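Dihydrofolate reductase, putative (Aspergillus flavus, PDB 6DRS) probably reduces dihydrofolate to tetrahydrofolate with NADPH, and here holds NADP and an antifolate inhibitor. Local coordinates at residues Leu9-Thr14 with Val174-Thr179; Thr57-Met62 with Gly148-Val153; Glu102-Met107 with Ile126-Val131; Ser133-Ala138 with Ala163-Leu168. One frame throughout, in Å; residues are numbered along the deposited sequence.

In the fold
Interactions 1, 2 and 3 all reach the same large sheet, while interaction 4 joins two helices packed against it. Interaction 1 lines the active site: it holds four residues of the inhibitor pocket and touches NADP; its centre is about 17 Å from that of interaction 2 and about 26 Å from that of interaction 3. Interaction 4 bridges the first two: Leu9 CD1 packs on Ala165 CB at 3.9 Å, and Ile61 CG2 on Leu135 CD1 at 3.6 Å. Interactions 2 and 3 meet where Thr57 OG1 lies 2.8 Å from Ile126 N, a probable hydrogen bond. Ser133, in interaction 4, belongs to the NADP pocket.

Interaction 1: Leu9-Thr14 with Val174-Thr179; sequences LIVATT and VRIVMT. With H8A (3-{[(3R)-7,9-diamino-3-methyl-2,3-dihydrofuro[2,3-f]quinazolin-4-yl]oxy}benzonitrile), chain G.
Ile10, paired with Val177 across the strands, has its carbonyl oxygen gripped by two groups: the inhibitor amino nitrogen N12 donates to Ile10 O at 2.8 Å in an almost straight bond (177°), and Tyr162 OH is hydrogen-bonded to the same oxygen. The strands themselves are joined by five backbone bonds. Leu9 O accepts from Val177 N at 2.8 Å and Val11 O from Thr179 N; in the other direction Leu9 N, Val11 N and Thr13 N donate to the oxygens of Arg175, Val177 and Thr179. With the bridges from Leu9 with Ile176 to Ala12 with Thr179 they define a parallel pair, its axes inclined by 32°.

On the face of Leu9, Val11, Ile176 and Met178, the Met178 side chain runs beside Val11, pointing the same way. It leaves extended and bends only at its last torsion (chi3 -66°), which puts CE 3.9 Å from Val11 CG1 and 3.7 Å from Thr13 CG2. Thr13 crosses it at about a right angle, with OG1 only 3.2 Å from Met178 SD.

The other face carries Ile10, Val177, Ala12 and Thr179. Thr179 OG1 is 3.4 Å from the inhibitor N13 and is hydrogen-bonded to Asp40, which also binds the inhibitor; Thr179 is probably placed to orient that carboxylate. Ala12 N bonds the nicotinamide amide oxygen of NADP. Paired central strands that bring folate-site and cofactor contacts together in this way are characteristic of the dihydrofolate reductase active site.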
# COMPACT_ATOMS: atom_id res chain seq x y z
N LEU A 9 -5.73 -5.11 -0.39
CA LEU A 9 -5.63 -3.66 -0.67
C LEU A 9 -5.25 -2.94 0.63
O LEU A 9 -5.86 -3.19 1.69
CB LEU A 9 -6.98 -3.17 -1.17
CG LEU A 9 -7.35 -3.58 -2.59
CD1 LEU A 9 -7.39 -5.09 -2.73
CD2 LEU A 9 -8.69 -2.96 -2.98
N ILE A 10 -4.22 -2.11 0.59
CA ILE A 10 -3.90 -1.29 1.74
C ILE A 10 -3.93 0.17 1.31
O ILE A 10 -3.36 0.54 0.24
CB ILE A 10 -2.55 -1.69 2.35
CG1 ILE A 10 -2.27 -0.89 3.62
CG2 ILE A 10 -1.42 -1.61 1.34
CD1 ILE A 10 -0.98 -1.24 4.30
N VAL A 11 -4.56 0.99 2.14
CA VAL A 11 -4.91 2.37 1.76
C VAL A 11 -5.04 3.21 3.03
O VAL A 11 -5.39 2.68 4.09
CB VAL A 11 -6.24 2.38 0.96
CG1 VAL A 11 -7.42 2.04 1.85
CG2 VAL A 11 -6.48 3.70 0.22
N ALA A 12 -4.72 4.51 2.93
CA ALA A 12 -5.13 5.49 3.95
C ALA A 12 -6.26 6.36 3.36
O ALA A 12 -6.17 6.80 2.21
CB ALA A 12 -3.94 6.30 4.43
N THR A 13 -7.37 6.51 4.09
CA THR A 13 -8.46 7.37 3.62
C THR A 13 -8.78 8.47 4.64
O THR A 13 -8.43 8.34 5.84
CB THR A 13 -9.73 6.60 3.22
OG1 THR A 13 -10.34 6.13 4.42
CG2 THR A 13 -9.46 5.48 2.26
N THR A 14 -9.38 9.55 4.12
CA THR A 14 -9.91 10.65 4.92
C THR A 14 -11.39 10.86 4.56
O THR A 14 -11.74 10.89 3.35
CB THR A 14 -9.02 11.89 4.83
OG1 THR A 14 -9.49 12.76 5.86
CG2 THR A 14 -9.06 12.59 3.48
N VAL A 174 -10.62 -10.77 -1.12
CA VAL A 174 -10.00 -9.45 -1.10
C VAL A 174 -10.28 -8.80 0.26
O VAL A 174 -11.39 -8.88 0.79
CB VAL A 174 -10.40 -8.54 -2.28
CG1 VAL A 174 -10.27 -9.25 -3.61
CG2 VAL A 174 -11.79 -7.96 -2.09
N ARG A 175 -9.24 -8.22 0.82
CA ARG A 175 -9.34 -7.65 2.12
C ARG A 175 -8.81 -6.22 2.00
O ARG A 175 -7.90 -5.96 1.19
CB ARG A 175 -8.49 -8.44 3.11
CG ARG A 175 -8.69 -9.94 2.95
CD ARG A 175 -7.65 -10.87 3.52
NE ARG A 175 -6.25 -10.49 3.53
CZ ARG A 175 -5.37 -11.20 4.22
NH1 ARG A 175 -4.09 -10.90 4.20
NH2 ARG A 175 -5.78 -12.25 4.92
N ILE A 176 -9.36 -5.33 2.82
CA ILE A 176 -8.88 -3.98 2.83
C ILE A 176 -8.28 -3.68 4.21
O ILE A 176 -8.97 -3.78 5.21
CB ILE A 176 -9.99 -2.99 2.43
CG1 ILE A 176 -10.42 -3.19 0.97
CG2 ILE A 176 -9.51 -1.57 2.66
CD1 ILE A 176 -11.73 -2.54 0.62
N VAL A 177 -7.00 -3.31 4.24
CA VAL A 177 -6.41 -2.75 5.45
C VAL A 177 -6.41 -1.22 5.32
O VAL A 177 -5.71 -0.64 4.44
CB VAL A 177 -4.99 -3.31 5.65
CG1 VAL A 177 -4.27 -2.61 6.79
CG2 VAL A 177 -5.06 -4.82 5.86
N MET A 178 -7.18 -0.55 6.16
CA MET A 178 -7.42 0.87 5.91
C MET A 178 -6.96 1.71 7.11
O MET A 178 -7.29 1.39 8.26
CB MET A 178 -8.91 1.15 5.64
CG MET A 178 -9.18 2.64 5.43
SD MET A 178 -10.88 3.04 4.98
CE MET A 178 -11.06 2.28 3.36
N THR A 179 -6.17 2.75 6.85
CA THR A 179 -5.90 3.73 7.88
C THR A 179 -6.87 4.90 7.70
O THR A 179 -6.87 5.56 6.64
CB THR A 179 -4.46 4.26 7.80
OG1 THR A 179 -3.53 3.17 7.81
CG2 THR A 179 -4.18 5.23 8.94
C2 H8A G . 2.19 5.99 1.20
C3 H8A G . 1.53 5.73 2.41
C4 H8A G . 0.49 4.77 2.44
C5 H8A G . 0.09 4.09 1.27
C6 H8A G . 0.80 4.37 0.08
C7 H8A G . 1.80 5.31 0.07
C8 H8A G . -0.91 3.15 1.35
O1 H8A G . 3.20 6.90 1.15
C10 H8A G . -1.15 3.56 3.64
C14 H8A G . 4.54 6.57 1.11
C15 H8A G . 5.46 7.54 0.64
C16 H8A G . 6.83 7.23 0.59
C17 H8A G . 7.27 5.96 1.01
C18 H8A G . 6.39 4.97 1.48
N9 H8A G . -1.53 2.91 2.53
N11 H8A G . -0.18 4.50 3.60
N12 H8A G . -1.29 2.40 0.16
N13 H8A G . -1.80 3.33 4.94
C19 H8A G . 5.02 5.30 1.51
C20 H8A G . 6.84 3.76 1.86
N21 H8A G . 7.25 2.67 2.15
C22 H8A G . 2.37 5.45 -1.27
C23 H8A G . 1.40 4.60 -2.10
O24 H8A G . 0.62 3.82 -1.17
C25 H8A G . 3.66 4.67 -1.33

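Interaction 2: Thr57-Met62 with Gly148-Val153; sequences TNAMIM and GGLGSV. With SO4 (sulfate ion), chain F.
A beta bulge interrupts this parallel pair: Thr57 bridges Leu150, but Ala59 bridges Val153, so the 148-153 side has one residue more. Asn58 faces two residues, Gly151 and Ser152, and its amide bonds the second. Its OD1 accepts the N-H of Ser152 at 2.8 Å, with the donor 52° out of the amide carbonyl plane, not on a lone pair. CG lies beside the backbone N and anti to the carbonyl carbon (chi1 -59°), which swings the amide over to the second strand; its ND2 is held by the backbone oxygens of Arg50 and Thr48.

Backbone bonds continue on both sides of the irregularity. Thr57 N donates to Gly149 O, Gly151 N to Thr57 O at 2.7 Å, and Ala59 N to Ser152 O at 3.1 Å. Gly151 has no side chain at the point where Asn58 OD1 passes 3.6 Å from its CA. A sulfate, probably from the crystallisation liquor, accepts from Thr57 OG1 at 3.0 Å through its O2; that hydroxyl is also hydrogen-bonded to Ile126 N.

Apolar contacts close the other face. Leu150 CD1 reaches Ala59 CB at 4.0 Å, and Ile61 CD1 meets Val153 CG1 at 3.7 Å, the two side chains crossing at a slant. Ile61 and Val153 both pack on Leu139 of helix 135-146, while strand 57-63 has strand 81-85 as its other neighbour and strand 150-157 has strand 7-17 as its own.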
# COMPACT_ATOMS: atom_id res chain seq x y z
N THR A 57 9.60 -12.67 -0.30
CA THR A 57 9.56 -11.21 -0.49
C THR A 57 8.14 -10.83 -0.89
O THR A 57 7.56 -11.49 -1.76
CB THR A 57 10.61 -10.73 -1.50
OG1 THR A 57 11.91 -10.98 -0.94
CG2 THR A 57 10.46 -9.25 -1.77
N ASN A 58 7.58 -9.79 -0.25
CA ASN A 58 6.23 -9.33 -0.62
C ASN A 58 6.33 -8.50 -1.90
O ASN A 58 7.39 -7.86 -2.14
CB ASN A 58 5.58 -8.49 0.48
CG ASN A 58 5.45 -9.24 1.78
OD1 ASN A 58 5.55 -10.47 1.79
ND2 ASN A 58 5.26 -8.51 2.86
N ALA A 59 5.25 -8.55 -2.69
CA ALA A 59 5.06 -7.69 -3.86
C ALA A 59 4.01 -6.61 -3.53
O ALA A 59 2.98 -6.89 -2.84
CB ALA A 59 4.60 -8.51 -5.05
N MET A 60 4.24 -5.39 -4.03
CA MET A 60 3.21 -4.32 -4.03
C MET A 60 2.78 -4.04 -5.48
O MET A 60 3.60 -3.73 -6.33
CB MET A 60 3.77 -3.04 -3.40
CG MET A 60 4.09 -3.24 -1.95
SD MET A 60 4.79 -1.75 -1.31
CE MET A 60 6.21 -1.53 -2.39
N ILE A 61 1.51 -4.21 -5.78
CA ILE A 61 1.06 -3.85 -7.12
C ILE A 61 0.48 -2.43 -7.10
O ILE A 61 -0.37 -2.13 -6.24
CB ILE A 61 0.11 -4.92 -7.67
CG1 ILE A 61 0.84 -6.25 -7.69
CG2 ILE A 61 -0.38 -4.53 -9.06
CD1 ILE A 61 -0.04 -7.43 -8.02
N MET A 62 0.97 -1.57 -8.00
CA MET A 62 0.59 -0.15 -7.99
C MET A 62 0.33 0.37 -9.42
O MET A 62 0.90 -0.12 -10.40
CB MET A 62 1.68 0.70 -7.32
CG MET A 62 2.95 0.81 -8.13
SD MET A 62 4.32 1.29 -7.07
CE MET A 62 4.78 -0.34 -6.44
N GLY A 148 7.81 -19.80 -5.23
CA GLY A 148 7.63 -20.00 -3.78
C GLY A 148 8.42 -19.00 -2.96
O GLY A 148 8.31 -18.99 -1.73
N GLY A 149 9.21 -18.16 -3.64
CA GLY A 149 9.83 -17.01 -2.99
C GLY A 149 8.87 -15.82 -2.89
O GLY A 149 9.17 -14.82 -2.19
N LEU A 150 7.71 -15.89 -3.57
CA LEU A 150 6.70 -14.81 -3.44
C LEU A 150 6.10 -14.86 -2.03
O LEU A 150 5.66 -15.93 -1.61
CB LEU A 150 5.61 -14.94 -4.52
CG LEU A 150 4.56 -13.82 -4.58
CD1 LEU A 150 5.20 -12.46 -4.79
CD2 LEU A 150 3.55 -14.07 -5.69
N GLY A 151 6.17 -13.74 -1.29
CA GLY A 151 5.47 -13.59 -0.00
C GLY A 151 4.04 -13.08 -0.17
O GLY A 151 3.31 -13.55 -1.01
N SER A 152 3.62 -12.11 0.63
CA SER A 152 2.24 -11.56 0.52
C SER A 152 2.13 -10.57 -0.66
O SER A 152 3.09 -9.89 -0.99
CB SER A 152 1.86 -10.89 1.79
OG SER A 152 2.04 -11.80 2.86
N VAL A 153 0.97 -10.51 -1.30
CA VAL A 153 0.72 -9.53 -2.38
C VAL A 153 -0.24 -8.45 -1.86
O VAL A 153 -1.35 -8.73 -1.39
CB VAL A 153 0.22 -10.20 -3.66
CG1 VAL A 153 -0.07 -9.17 -4.76
CG2 VAL A 153 1.20 -11.26 -4.15
S SO4 F . 13.04 -14.36 -2.12
O1 SO4 F . 13.99 -13.87 -1.09
O2 SO4 F . 11.70 -13.87 -1.74
O3 SO4 F . 13.36 -13.84 -3.48
O4 SO4 F . 13.05 -15.84 -2.20

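Interaction 3: Glu102-Met107 with Ile126-Val131; sequences EKRAKM and ITDAIV. With SO4 (sulfate ion), chain E.
Thr127 O is gripped end-on by Arg104, whose NH1 and NH2 both donate to it, at 2.8 and 2.9 Å. The oxygen lies only 1° out of the guanidinium plane, and this pair of hydrogen bonds to one atom probably limits the rotation of the group. NH2 approaches in the carbonyl plane, NH1 from above it. The arginine gets there by a bend at chi2, which carries its end from the flank of the helix to the residue preceding the strand. Asp128 OD1 adds a long salt bridge to Arg104 NH2 at 3.7 Å, its carboxylate turned 22° from the guanidinium, while OD2 of the same residue is paired with Lys145.

Beside this, Met107 is pressed against Thr127. Its CB is directed at the 126-131 segment, and the bend at chi3 (85°) places CE 3.0 Å and SD 3.5 Å from Thr127 OG1; that hydroxyl is hydrogen-bonded to Lys79 N. Helix 89-116 here is the connection of a beta-alpha-beta crossover: it follows strand 81-85 and leads through a long loop to strand 128-132, which pairs in parallel with 81-85.

Where Lys103 faces Thr127 the contact is loose. The lysine offers only its CG, 4.5 Å from Thr127 CG2, then bends at chi2 and runs on to give NZ to sulfate O4 at 2.7 Å, an ion probably left from crystallisation. On the exposed side of the helix Glu102 and Lys106, one turn apart, form an intrahelical salt bridge, in which Lys106 NZ meets OE2 of Glu102 on its anti lone pair.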
# COMPACT_ATOMS: atom_id res chain seq x y z
N GLU A 102 19.73 2.63 -10.17
CA GLU A 102 20.20 3.68 -9.25
C GLU A 102 19.96 3.23 -7.80
O GLU A 102 20.79 3.42 -6.88
CB GLU A 102 19.46 4.98 -9.64
CG GLU A 102 19.92 6.25 -8.93
CD GLU A 102 21.38 6.32 -8.51
OE1 GLU A 102 22.26 6.09 -9.38
OE2 GLU A 102 21.63 6.62 -7.32
N LYS A 103 18.79 2.61 -7.58
CA LYS A 103 18.40 2.15 -6.24
C LYS A 103 19.38 1.07 -5.77
O LYS A 103 19.89 1.08 -4.63
CB LYS A 103 16.95 1.65 -6.31
CG LYS A 103 16.35 1.12 -5.02
CD LYS A 103 16.01 2.18 -4.00
CE LYS A 103 15.34 1.57 -2.78
NZ LYS A 103 15.48 2.43 -1.58
N ARG A 104 19.66 0.13 -6.67
CA ARG A 104 20.62 -0.97 -6.38
C ARG A 104 21.95 -0.37 -5.92
O ARG A 104 22.53 -0.84 -4.93
CB ARG A 104 20.84 -1.81 -7.63
CG ARG A 104 19.63 -2.67 -7.96
CD ARG A 104 20.02 -4.11 -7.78
NE ARG A 104 18.96 -4.88 -8.42
CZ ARG A 104 17.87 -5.22 -7.77
NH1 ARG A 104 17.74 -4.87 -6.49
NH2 ARG A 104 16.92 -5.91 -8.38
N ALA A 105 22.35 0.70 -6.61
CA ALA A 105 23.59 1.40 -6.32
C ALA A 105 23.55 2.00 -4.92
O ALA A 105 24.49 1.84 -4.15
CB ALA A 105 23.84 2.47 -7.36
N LYS A 106 22.47 2.70 -4.59
CA LYS A 106 22.32 3.25 -3.22
C LYS A 106 22.36 2.10 -2.20
O LYS A 106 23.06 2.18 -1.20
CB LYS A 106 21.00 4.01 -3.06
CG LYS A 106 20.87 5.28 -3.90
CD LYS A 106 20.02 6.33 -3.21
CE LYS A 106 19.10 7.09 -4.14
NZ LYS A 106 19.84 7.77 -5.22
N MET A 107 21.61 1.04 -2.45
CA MET A 107 21.50 0.01 -1.42
C MET A 107 22.83 -0.74 -1.24
O MET A 107 23.21 -1.03 -0.11
CB MET A 107 20.37 -0.97 -1.75
CG MET A 107 19.01 -0.35 -1.60
SD MET A 107 17.74 -1.46 -2.24
CE MET A 107 17.47 -2.49 -0.80
N ILE A 126 14.08 -9.23 -0.83
CA ILE A 126 14.91 -8.59 -1.86
C ILE A 126 14.16 -7.38 -2.45
O ILE A 126 12.99 -7.19 -2.18
CB ILE A 126 15.40 -9.61 -2.91
CG1 ILE A 126 14.27 -10.38 -3.59
CG2 ILE A 126 16.41 -10.56 -2.27
CD1 ILE A 126 13.55 -9.60 -4.64
N THR A 127 14.86 -6.54 -3.20
CA THR A 127 14.24 -5.38 -3.85
C THR A 127 14.20 -5.63 -5.35
O THR A 127 15.24 -5.94 -5.96
CB THR A 127 15.10 -4.13 -3.60
OG1 THR A 127 15.27 -4.00 -2.19
CG2 THR A 127 14.49 -2.88 -4.20
N ASP A 128 13.01 -5.51 -5.95
CA ASP A 128 12.88 -5.62 -7.38
C ASP A 128 11.80 -4.65 -7.88
O ASP A 128 10.95 -4.20 -7.11
CB ASP A 128 12.51 -7.04 -7.78
CG ASP A 128 12.80 -7.37 -9.25
OD1 ASP A 128 13.61 -6.65 -9.87
OD2 ASP A 128 12.18 -8.31 -9.76
N ALA A 129 11.81 -4.36 -9.19
CA ALA A 129 10.73 -3.63 -9.85
C ALA A 129 10.47 -4.25 -11.21
O ALA A 129 11.41 -4.51 -11.95
CB ALA A 129 11.08 -2.18 -9.98
N ILE A 130 9.20 -4.49 -11.51
CA ILE A 130 8.80 -4.99 -12.81
C ILE A 130 7.54 -4.24 -13.29
O ILE A 130 6.77 -3.72 -12.48
CB ILE A 130 8.57 -6.50 -12.76
CG1 ILE A 130 7.33 -6.86 -11.95
CG2 ILE A 130 9.80 -7.19 -12.19
CD1 ILE A 130 7.26 -8.33 -11.56
N VAL A 131 7.33 -4.23 -14.60
CA VAL A 131 6.26 -3.43 -15.20
C VAL A 131 5.33 -4.38 -15.96
O VAL A 131 5.82 -5.16 -16.70
CB VAL A 131 6.86 -2.39 -16.17
CG1 VAL A 131 5.77 -1.56 -16.84
CG2 VAL A 131 7.91 -1.52 -15.50
S SO4 E . 15.05 0.79 1.73
O1 SO4 E . 14.66 1.50 2.97
O2 SO4 E . 14.77 -0.66 1.90
O3 SO4 E . 16.50 0.97 1.46
O4 SO4 E . 14.26 1.34 0.60

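Interaction 4: Ser133-Ala138 with Ala163-Leu168; sequences SGLEAA and ATALGL. With NAP (NADP nicotinamide-adenine-dinucleotide phosphate), chain H; SO4 (sulfate ion), chain B.
Leu135 and Glu136, the residues that meet Thr164, Ala165 and Leu168, stand at the start of a helix introduced by Ser133 and Gly134. Ser133 O lies 3.2 Å from C2A of the NADP adenine. Gly134 takes the N-cap position, and its oxygen receives Ala138 N in the first turn.

Leu135 then carries the contact. Its N donates to O4 of a sulfate, probably from the crystallisation liquor, at 2.8 Å. The first torsion (chi1 175°) turns CG away from that nitrogen, and CD2 settles over the backbone of the other helix: it is 3.3 Å from Ala165 N and 3.4 Å from Ala165 CA, tighter than usual for carbons. The same methyl touches Thr164 CG2 and Leu168 CD1, each at 3.7 Å. Thr164 keeps its hydroxyl on Glu160 O.

Glu136 N donates to O2 of the same sulfate at 2.6 Å, so a helix N-terminus holds the anion. Its side chain slides past Leu168 in the opposite direction, with OE2 4.1 Å from Leu168 CD1.

Further along, Ala138 turns to strands 57-63 and 81-85, whereas Ala165 and Leu166 rest on Leu9 of strand 7-17: helices 135-146 and 159-167 thus lie against the same sheet.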
# COMPACT_ATOMS: atom_id res chain seq x y z
N SER A 133 1.19 -4.99 -17.87
CA SER A 133 0.23 -4.34 -18.77
C SER A 133 -1.16 -4.28 -18.12
O SER A 133 -2.13 -3.77 -18.71
CB SER A 133 0.17 -5.10 -20.07
OG SER A 133 -0.37 -6.39 -19.84
N GLY A 134 -1.27 -4.81 -16.91
CA GLY A 134 -2.55 -4.89 -16.23
C GLY A 134 -2.39 -5.50 -14.85
O GLY A 134 -1.31 -5.98 -14.48
N LEU A 135 -3.47 -5.47 -14.08
CA LEU A 135 -3.46 -6.02 -12.73
C LEU A 135 -3.41 -7.55 -12.78
O LEU A 135 -2.67 -8.18 -12.00
CB LEU A 135 -4.72 -5.57 -11.97
CG LEU A 135 -4.86 -6.19 -10.58
CD1 LEU A 135 -3.78 -5.66 -9.65
CD2 LEU A 135 -6.22 -5.89 -10.01
N GLU A 136 -4.20 -8.15 -13.66
CA GLU A 136 -4.19 -9.60 -13.80
C GLU A 136 -2.80 -10.02 -14.30
O GLU A 136 -2.19 -10.94 -13.76
CB GLU A 136 -5.29 -10.09 -14.73
CG GLU A 136 -6.58 -10.47 -14.02
CD GLU A 136 -7.78 -10.71 -14.92
OE1 GLU A 136 -7.62 -11.38 -15.97
OE2 GLU A 136 -8.88 -10.21 -14.60
N ALA A 137 -2.30 -9.30 -15.30
CA ALA A 137 -0.97 -9.50 -15.84
C ALA A 137 0.08 -9.38 -14.72
O ALA A 137 1.00 -10.19 -14.68
CB ALA A 137 -0.69 -8.50 -16.94
N ALA A 138 -0.06 -8.37 -13.85
CA ALA A 138 0.87 -8.16 -12.73
C ALA A 138 0.87 -9.39 -11.80
O ALA A 138 1.94 -9.89 -11.41
CB ALA A 138 0.51 -6.90 -11.98
N ALA A 163 -9.84 0.01 -8.05
CA ALA A 163 -11.08 -0.26 -8.75
C ALA A 163 -10.93 -1.59 -9.49
O ALA A 163 -11.83 -2.43 -9.41
CB ALA A 163 -11.43 0.88 -9.66
N THR A 164 -9.81 -1.78 -10.17
CA THR A 164 -9.56 -3.05 -10.89
C THR A 164 -9.48 -4.23 -9.91
O THR A 164 -10.11 -5.27 -10.15
CB THR A 164 -8.28 -3.01 -11.74
OG1 THR A 164 -8.36 -1.84 -12.55
CG2 THR A 164 -8.18 -4.21 -12.65
N ALA A 165 -8.74 -4.08 -8.81
CA ALA A 165 -8.70 -5.16 -7.79
C ALA A 165 -10.13 -5.57 -7.40
O ALA A 165 -10.47 -6.75 -7.42
CB ALA A 165 -7.86 -4.78 -6.60
N LEU A 166 -10.97 -4.58 -7.09
CA LEU A 166 -12.28 -4.86 -6.54
C LEU A 166 -13.15 -5.51 -7.61
O LEU A 166 -14.14 -6.12 -7.27
CB LEU A 166 -12.90 -3.56 -6.02
CG LEU A 166 -12.21 -2.97 -4.79
CD1 LEU A 166 -12.67 -1.54 -4.54
CD2 LEU A 166 -12.45 -3.82 -3.55
N GLY A 167 -12.76 -5.40 -8.87
CA GLY A 167 -13.55 -5.94 -9.96
C GLY A 167 -13.07 -7.30 -10.43
O GLY A 167 -13.69 -7.89 -11.31
N LEU A 168 -11.99 -7.82 -9.86
CA LEU A 168 -11.48 -9.15 -10.27
C LEU A 168 -12.51 -10.25 -10.00
O LEU A 168 -13.19 -10.22 -8.98
CB LEU A 168 -10.19 -9.44 -9.50
CG LEU A 168 -8.91 -9.26 -10.31
CD1 LEU A 168 -8.99 -8.01 -11.17
CD2 LEU A 168 -7.71 -9.20 -9.38
PA NAP H . -3.24 5.06 -10.18
O1A NAP H . -2.14 5.04 -9.17
O2A NAP H . -4.44 4.18 -10.24
O5B NAP H . -2.55 5.03 -11.65
C5B NAP H . -3.25 5.30 -12.88
C4B NAP H . -2.33 4.81 -13.98
O4B NAP H . -2.19 3.39 -13.86
C3B NAP H . -2.86 5.02 -15.39
O3B NAP H . -2.52 6.34 -15.86
C2B NAP H . -2.14 3.93 -16.16
O2B NAP H . -0.76 4.26 -16.30
C1B NAP H . -2.11 2.78 -15.16
N9A NAP H . -3.28 1.93 -15.32
C8A NAP H . -4.39 2.14 -14.61
N7A NAP H . -5.32 1.22 -14.93
C5A NAP H . -4.79 0.39 -15.86
C6A NAP H . -5.26 -0.80 -16.60
N6A NAP H . -6.50 -1.24 -16.35
N1A NAP H . -4.45 -1.41 -17.49
C2A NAP H . -3.21 -0.93 -17.68
N3A NAP H . -2.72 0.16 -17.03
C4A NAP H . -3.44 0.86 -16.12
O3 NAP H . -3.68 6.64 -10.27
PN NAP H . -4.89 7.42 -9.51
O1N NAP H . -6.11 6.60 -9.42
O2N NAP H . -4.90 8.75 -10.23
O5D NAP H . -4.27 7.64 -8.05
C5D NAP H . -3.07 8.36 -7.88
C4D NAP H . -3.39 9.24 -6.69
O4D NAP H . -3.85 8.41 -5.62
C3D NAP H . -2.24 10.05 -6.16
O3D NAP H . -2.79 11.31 -5.69
C2D NAP H . -1.76 9.22 -5.00
O2D NAP H . -1.11 10.02 -4.05
C1D NAP H . -3.04 8.63 -4.46
N1N NAP H . -2.82 7.39 -3.70
C2N NAP H . -3.19 7.37 -2.40
C3N NAP H . -2.99 6.23 -1.59
C7N NAP H . -3.42 6.25 -0.12
O7N NAP H . -3.36 5.22 0.57
N7N NAP H . -3.87 7.41 0.39
C4N NAP H . -2.36 5.11 -2.16
C5N NAP H . -2.00 5.16 -3.51
C6N NAP H . -2.22 6.32 -4.27
P2B NAP H . -0.20 4.94 -17.64
O1X NAP H . -0.81 6.34 -17.68
O2X NAP H . 1.28 5.08 -17.34
O3X NAP H . -0.75 3.98 -18.64
S SO4 B . -6.39 -5.88 -15.99
O1 SO4 B . -7.84 -5.85 -16.26
O2 SO4 B . -6.09 -7.10 -15.19
O3 SO4 B . -5.67 -5.87 -17.29
O4 SO4 B . -5.93 -4.67 -15.25